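Local coordinates for protein PLP-Dependent L-Arginine Hydroxylase MppP (PDB 6C9B) that uses pyridoxal phosphate and dioxygen to oxidise L-arginine, giving 4-hydroxy-2-ketoarginine and 2-ketoarginine as an oxidase rather than an oxygenase, at residues L17-N20 with A26-H29; E324-Q327 with F332-P335. All blocks are in the same frame, centred on the assembly; numbering follows the deposited sequence.

Interaction 1: L17-N20 with A26-H29; sequences LALN and ADGH. With EGV ((4S)-5-carbamimidamido-4-hydroxy-2-oxopentanoic acid), chain F.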
ATOM      1  N   LEU B  17      -5.301  16.619  -9.268  1.00 36.27           N
ATOM      2  CA  LEU B  17      -5.907  17.475 -10.282  1.00 51.26           C
ATOM      3  C   LEU B  17      -5.252  17.292 -11.641  1.00 51.24           C
ATOM      4  O   LEU B  17      -5.866  17.616 -12.671  1.00 37.19           O
ATOM      5  CB  LEU B  17      -5.796  18.940  -9.851  1.00 42.71           C
ATOM      6  CG  LEU B  17      -6.454  19.337  -8.527  1.00 41.99           C
ATOM      7  CD1 LEU B  17      -6.020  20.741  -8.141  1.00 50.08           C
ATOM      8  CD2 LEU B  17      -7.962  19.253  -8.625  1.00 43.18           C
ATOM      9  N   ALA B  18      -4.025  16.771 -11.660  1.00 42.34           N
ATOM     10  CA  ALA B  18      -3.226  16.649 -12.875  1.00 57.17           C
ATOM     11  C   ALA B  18      -3.249  15.258 -13.493  1.00 50.78           C
ATOM     12  O   ALA B  18      -2.881  15.118 -14.662  1.00 42.00           O
ATOM     13  CB  ALA B  18      -1.760  17.012 -12.582  1.00 54.36           C
ATOM     14  N   LEU B  19      -3.685  14.236 -12.748  1.00 33.88           N
ATOM     15  CA  LEU B  19      -3.422  12.847 -13.127  1.00 38.38           C
ATOM     16  C   LEU B  19      -3.966  12.492 -14.499  1.00 48.96           C
ATOM     17  O   LEU B  19      -3.444  11.581 -15.152  1.00 70.29           O
ATOM     18  CB  LEU B  19      -4.033  11.896 -12.105  1.00 36.48           C
ATOM     19  CG  LEU B  19      -3.223  11.543 -10.870  1.00 54.53           C
ATOM     20  CD1 LEU B  19      -4.024  10.540 -10.055  1.00 46.17           C
ATOM     21  CD2 LEU B  19      -1.865  10.979 -11.250  1.00 54.35           C
ATOM     22  N   ASN B  20      -5.037  13.156 -14.932  1.00 44.71           N
ATOM     23  CA  ASN B  20      -5.724  12.782 -16.159  1.00 50.94           C
ATOM     24  C   ASN B  20      -5.512  13.800 -17.272  1.00 53.36           C
ATOM     25  O   ASN B  20      -6.194  13.740 -18.304  1.00 40.02           O
ATOM     26  CB  ASN B  20      -7.208  12.579 -15.857  1.00 50.68           C
ATOM     27  CG  ASN B  20      -7.416  11.514 -14.804  1.00 58.40           C
ATOM     28  OD1 ASN B  20      -7.214  10.334 -15.074  1.00 39.57           O
ATOM     29  ND2 ASN B  20      -7.758  11.924 -13.587  1.00 59.58           N
ATOM     30  N   ALA B  26       3.158  17.788 -12.616  1.00 22.72           N
ATOM     31  CA  ALA B  26       2.963  17.934 -11.185  1.00 22.79           C
ATOM     32  C   ALA B  26       3.597  16.784 -10.406  1.00 24.18           C
ATOM     33  O   ALA B  26       4.639  16.971  -9.767  1.00 23.17           O
ATOM     34  CB  ALA B  26       1.474  18.024 -10.835  1.00 29.96           C
ATOM     35  N   ASP B  27       2.979  15.604 -10.414  1.00 25.51           N
ATOM     36  CA  ASP B  27       3.506  14.560  -9.546  1.00 29.43           C
ATOM     37  C   ASP B  27       4.865  14.091 -10.057  1.00 24.70           C
ATOM     38  O   ASP B  27       5.202  14.210 -11.240  1.00 24.85           O
ATOM     39  CB  ASP B  27       2.555  13.372  -9.438  1.00 30.00           C
ATOM     40  CG  ASP B  27       2.407  12.658 -10.740  1.00 31.09           C
ATOM     41  OD1 ASP B  27       3.395  12.025 -11.181  1.00 42.18           O
ATOM     42  OD2 ASP B  27       1.297  12.731 -11.303  1.00 34.04           O
ATOM     43  N   GLY B  28       5.650  13.557  -9.143  1.00 22.74           N
ATOM     44  CA  GLY B  28       7.018  13.254  -9.487  1.00 21.25           C
ATOM     45  C   GLY B  28       7.248  11.896 -10.087  1.00 24.93           C
ATOM     46  O   GLY B  28       8.393  11.577 -10.419  1.00 25.65           O
ATOM     47  N   HIS B  29       6.192  11.100 -10.267  1.00 23.08           N
ATOM     48  CA  HIS B  29       6.338   9.764 -10.813  1.00 24.81           C
ATOM     49  C   HIS B  29       6.909   9.824 -12.226  1.00 24.19           C
ATOM     50  O   HIS B  29       6.814  10.838 -12.928  1.00 27.58           O
ATOM     51  CB  HIS B  29       4.994   9.048 -10.851  1.00 22.86           C
ATOM     52  CG  HIS B  29       4.399   8.838  -9.492  1.00 36.17           C
ATOM     53  ND1 HIS B  29       3.423   7.900  -9.243  1.00 54.45           N
ATOM     54  CD2 HIS B  29       4.637   9.456  -8.308  1.00 47.94           C
ATOM     55  CE1 HIS B  29       3.089   7.940  -7.964  1.00 54.00           C
ATOM     56  NE2 HIS B  29       3.815   8.871  -7.373  1.00 40.32           N
TER
HETATM   57  C10 EGV F 401       6.093  13.643  -5.596  1.00 27.52           C
HETATM   58  C02 EGV F 401       2.462  10.498  -4.039  1.00 47.89           C
HETATM   59  C03 EGV F 401       1.816  10.261  -1.638  1.00 40.87           C
HETATM   60  C06 EGV F 401       3.955  10.759  -4.090  1.00 51.92           C
HETATM   61  C07 EGV F 401       4.148  12.220  -4.553  1.00 55.20           C
HETATM   62  C09 EGV F 401       5.624  12.695  -4.503  1.00 57.43           C
HETATM   63  N01 EGV F 401       1.834  11.033  -2.839  1.00 39.76           N
HETATM   64  N04 EGV F 401       1.196  10.781  -0.475  1.00 49.30           N
HETATM   65  N05 EGV F 401       2.407   9.085  -1.600  1.00 25.84           N
HETATM   66  O08 EGV F 401       4.545   9.907  -4.987  1.00 51.78           O
HETATM   67  O11 EGV F 401       7.286  13.877  -5.640  1.00 19.59           O
HETATM   68  O12 EGV F 401       5.301  14.154  -6.413  1.00 33.13           O
HETATM   69  O13 EGV F 401       6.407  12.339  -3.628  1.00 49.11           O
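Ala18 and Ala26 bring the backbones of 17-20 and 26-29 nearest each other, their CA atoms 6.5 Å apart, and no hydrogen bond joins the two segments. With the chains this close, their methyl groups point at one another and fill the buried space between them, CB to CB at 3.8 Å. Leu19 reaches across with CD2 to lie 3.6 Å from Asp27 OD2, the two side chains crossing at about a right angle.

None of the polar partners of this carboxylate is in 17-20: OD1 forms a salt bridge with Arg31, and OD2 accepts a hydrogen bond from Asn24. A chi1 of 66° sets the group between the backbone N and the carbonyl carbon, where Asp27 OD1 turns its anti lone pair to His29 N (3.1 Å, 135°). This is an Asx turn, in the loop after strand 23-24 that lines the pocket of the hydroxy-keto acid product. Gly28 N gives a hydrogen bond to EGV O12 at 2.8 Å and, with no CB, the glycine leaves room for carboxylate oxygen O11 close to its CA. His29 NE2 donates to the product's hydroxyl, EGV O08, at 2.7 Å and 148°, with O08 near the ring plane. Asp227 bonds the other imidazole nitrogen, ND1, and so helps fix the ring's rotation, while Leu252 of the second subunit packs on Leu19, Asp27 and His29.

Interaction 2: E324-Q327 with F332-P335; sequences EELQ and FALP
A helix-to-strand connection of the small domain in this aminotransferase fold brings the last turn of helix 319-327 against strand 331-335, the strand that follows it, which is broken by a bulge or short loop. Leu326 and Ala333 form the buried half of the contact. Leu326 points its CB toward 332-335, and its CD1 methyl meets Ala333 CB at 3.9 Å. A branched aliphatic residue can span the gap, while the small alanine, at the break in the strand, leaves room for that methyl against its CB.

Gln327 and Phe332, whose CA atoms are 5.6 Å apart, make the more open half. The CA–CB bond of Phe332 leads away from the helix, yet its ring returns: with chi1 at -68°, CG lies anti to the carbonyl carbon and beside the backbone N, which brings CE1 to 3.8 Å from Gln327 CG. CZ is little farther from the same methylene, at 4.1 Å. The glutamine thus meets the ring obliquely through its aliphatic part, and its chain, bent at chi2, carries the amide away from the strand. Such a residue suits the partly exposed end of a helix, offering methylenes to an aromatic neighbour and a polar group beyond them.

Trp323, one turn before Gln327 on the helix, also packs on Phe332, and on Pro335. Leu326 touches Val368 and Leu369 of helix 359-372, while the backbone of Phe332 is hydrogen-bonded to Leu23 of the neighbouring strand 23-24 and to Ile25 just after it, and that of Leu334 to Arg352 on strand 350-354.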
ATOM      1  N   GLU B 324      -2.676  28.695 -10.974  1.00 37.98           N
ATOM      2  CA  GLU B 324      -4.030  28.888 -11.485  1.00 41.11           C
ATOM      3  C   GLU B 324      -4.010  29.393 -12.920  1.00 43.81           C
ATOM      4  O   GLU B 324      -4.843  28.995 -13.740  1.00 42.28           O
ATOM      5  CB  GLU B 324      -4.801  29.860 -10.591  1.00 51.27           C
ATOM      6  CG  GLU B 324      -5.043  29.342  -9.180  1.00 73.08           C
ATOM      7  CD  GLU B 324      -5.560  30.417  -8.233  1.00 87.42           C
ATOM      8  OE1 GLU B 324      -5.578  31.604  -8.627  1.00 89.05           O
ATOM      9  OE2 GLU B 324      -5.946  30.073  -7.093  1.00 86.35           O
ATOM     10  N   GLU B 325      -3.066  30.265 -13.253  1.00 43.18           N
ATOM     11  CA  GLU B 325      -3.009  30.713 -14.636  1.00 45.79           C
ATOM     12  C   GLU B 325      -2.518  29.592 -15.544  1.00 43.39           C
ATOM     13  O   GLU B 325      -2.969  29.474 -16.693  1.00 46.52           O
ATOM     14  CB  GLU B 325      -2.131  31.949 -14.753  1.00 60.21           C
ATOM     15  CG  GLU B 325      -2.926  33.243 -14.727  1.00 81.07           C
ATOM     16  CD  GLU B 325      -2.052  34.463 -14.510  1.00100.22           C
ATOM     17  OE1 GLU B 325      -1.335  34.865 -15.453  1.00 99.98           O
ATOM     18  OE2 GLU B 325      -2.075  35.013 -13.387  1.00108.08           O
ATOM     19  N   LEU B 326      -1.625  28.745 -15.040  1.00 38.98           N
ATOM     20  CA  LEU B 326      -1.201  27.576 -15.803  1.00 38.10           C
ATOM     21  C   LEU B 326      -2.377  26.656 -16.085  1.00 41.98           C
ATOM     22  O   LEU B 326      -2.547  26.170 -17.210  1.00 35.26           O
ATOM     23  CB  LEU B 326      -0.121  26.811 -15.038  1.00 34.77           C
ATOM     24  CG  LEU B 326       1.322  27.212 -15.263  1.00 40.68           C
ATOM     25  CD1 LEU B 326       2.174  26.202 -14.532  1.00 35.46           C
ATOM     26  CD2 LEU B 326       1.696  27.246 -16.739  1.00 61.61           C
ATOM     27  N   GLN B 327      -3.211  26.422 -15.079  1.00 34.28           N
ATOM     28  CA  GLN B 327      -4.269  25.427 -15.213  1.00 37.01           C
ATOM     29  C   GLN B 327      -5.326  25.869 -16.211  1.00 42.42           C
ATOM     30  O   GLN B 327      -5.924  25.028 -16.888  1.00 42.14           O
ATOM     31  CB  GLN B 327      -4.878  25.134 -13.835  1.00 36.50           C
ATOM     32  CG  GLN B 327      -6.314  24.663 -13.834  1.00 53.07           C
ATOM     33  CD  GLN B 327      -7.298  25.813 -13.851  1.00 74.66           C
ATOM     34  OE1 GLN B 327      -7.157  26.774 -13.095  1.00 90.60           O
ATOM     35  NE2 GLN B 327      -8.292  25.730 -14.724  1.00 80.82           N
ATOM     36  N   PHE B 332      -0.563  21.526 -15.558  1.00 26.58           N
ATOM     37  CA  PHE B 332      -0.656  21.297 -14.114  1.00 31.49           C
ATOM     38  C   PHE B 332       0.724  21.123 -13.499  1.00 27.44           C
ATOM     39  O   PHE B 332       1.363  20.076 -13.664  1.00 26.30           O
ATOM     40  CB  PHE B 332      -1.533  20.086 -13.813  1.00 29.13           C
ATOM     41  CG  PHE B 332      -2.968  20.302 -14.156  1.00 40.34           C
ATOM     42  CD1 PHE B 332      -3.835  20.859 -13.230  1.00 34.12           C
ATOM     43  CD2 PHE B 332      -3.454  19.980 -15.418  1.00 40.42           C
ATOM     44  CE1 PHE B 332      -5.166  21.071 -13.548  1.00 40.26           C
ATOM     45  CE2 PHE B 332      -4.776  20.195 -15.733  1.00 43.71           C
ATOM     46  CZ  PHE B 332      -5.632  20.744 -14.800  1.00 41.89           C
ATOM     47  N   ALA B 333       1.147  22.119 -12.715  1.00 26.67           N
ATOM     48  CA  ALA B 333       2.365  22.048 -11.931  1.00 27.00           C
ATOM     49  C   ALA B 333       1.986  21.918 -10.454  1.00 28.11           C
ATOM     50  O   ALA B 333       0.847  21.561 -10.121  1.00 27.32           O
ATOM     51  CB  ALA B 333       3.238  23.273 -12.224  1.00 30.33           C
ATOM     52  N   LEU B 334       2.947  22.153  -9.568  1.00 21.75           N
ATOM     53  CA  LEU B 334       2.710  21.981  -8.142  1.00 20.32           C
ATOM     54  C   LEU B 334       3.178  23.214  -7.377  1.00 26.74           C
ATOM     55  O   LEU B 334       4.371  23.567  -7.450  1.00 26.35           O
ATOM     56  CB  LEU B 334       3.442  20.727  -7.671  1.00 29.41           C
ATOM     57  CG  LEU B 334       3.043  20.041  -6.391  1.00 41.30           C
ATOM     58  CD1 LEU B 334       1.607  19.627  -6.484  1.00 37.51           C
ATOM     59  CD2 LEU B 334       3.970  18.831  -6.195  1.00 34.83           C
ATOM     60  N   PRO B 335       2.305  23.905  -6.637  1.00 22.41           N
ATOM     61  CA  PRO B 335       2.800  24.976  -5.761  1.00 22.44           C
ATOM     62  C   PRO B 335       3.679  24.414  -4.669  1.00 24.85           C
ATOM     63  O   PRO B 335       3.466  23.308  -4.171  1.00 24.96           O
ATOM     64  CB  PRO B 335       1.534  25.598  -5.168  1.00 23.13           C
ATOM     65  CG  PRO B 335       0.383  25.051  -6.012  1.00 32.30           C
ATOM     66  CD  PRO B 335       0.847  23.726  -6.519  1.00 27.27           C
TER

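Strand 331-335 stands between strands 23-24 and 350-354, so the loops of interaction 1 lie beside the strand of interaction 2, their centres about 11 Å apart. Ala18 CB comes unusually close, 3.3 Å, to Phe332 CB, and Ala26 CB lies 3.5 Å from Phe332 O. Interaction 1 is largely buried and faces the product pocket and the second subunit; its methyl packing is joined by a carboxylate, a backbone N-H and an imidazole. Interaction 2 is apolar, only partly buried and untouched by the other subunit, joining a helix to the sheet. Arg352 connects the surroundings: its backbone pairs with Leu334, while its NH1 bonds to Ala26 O and to the product.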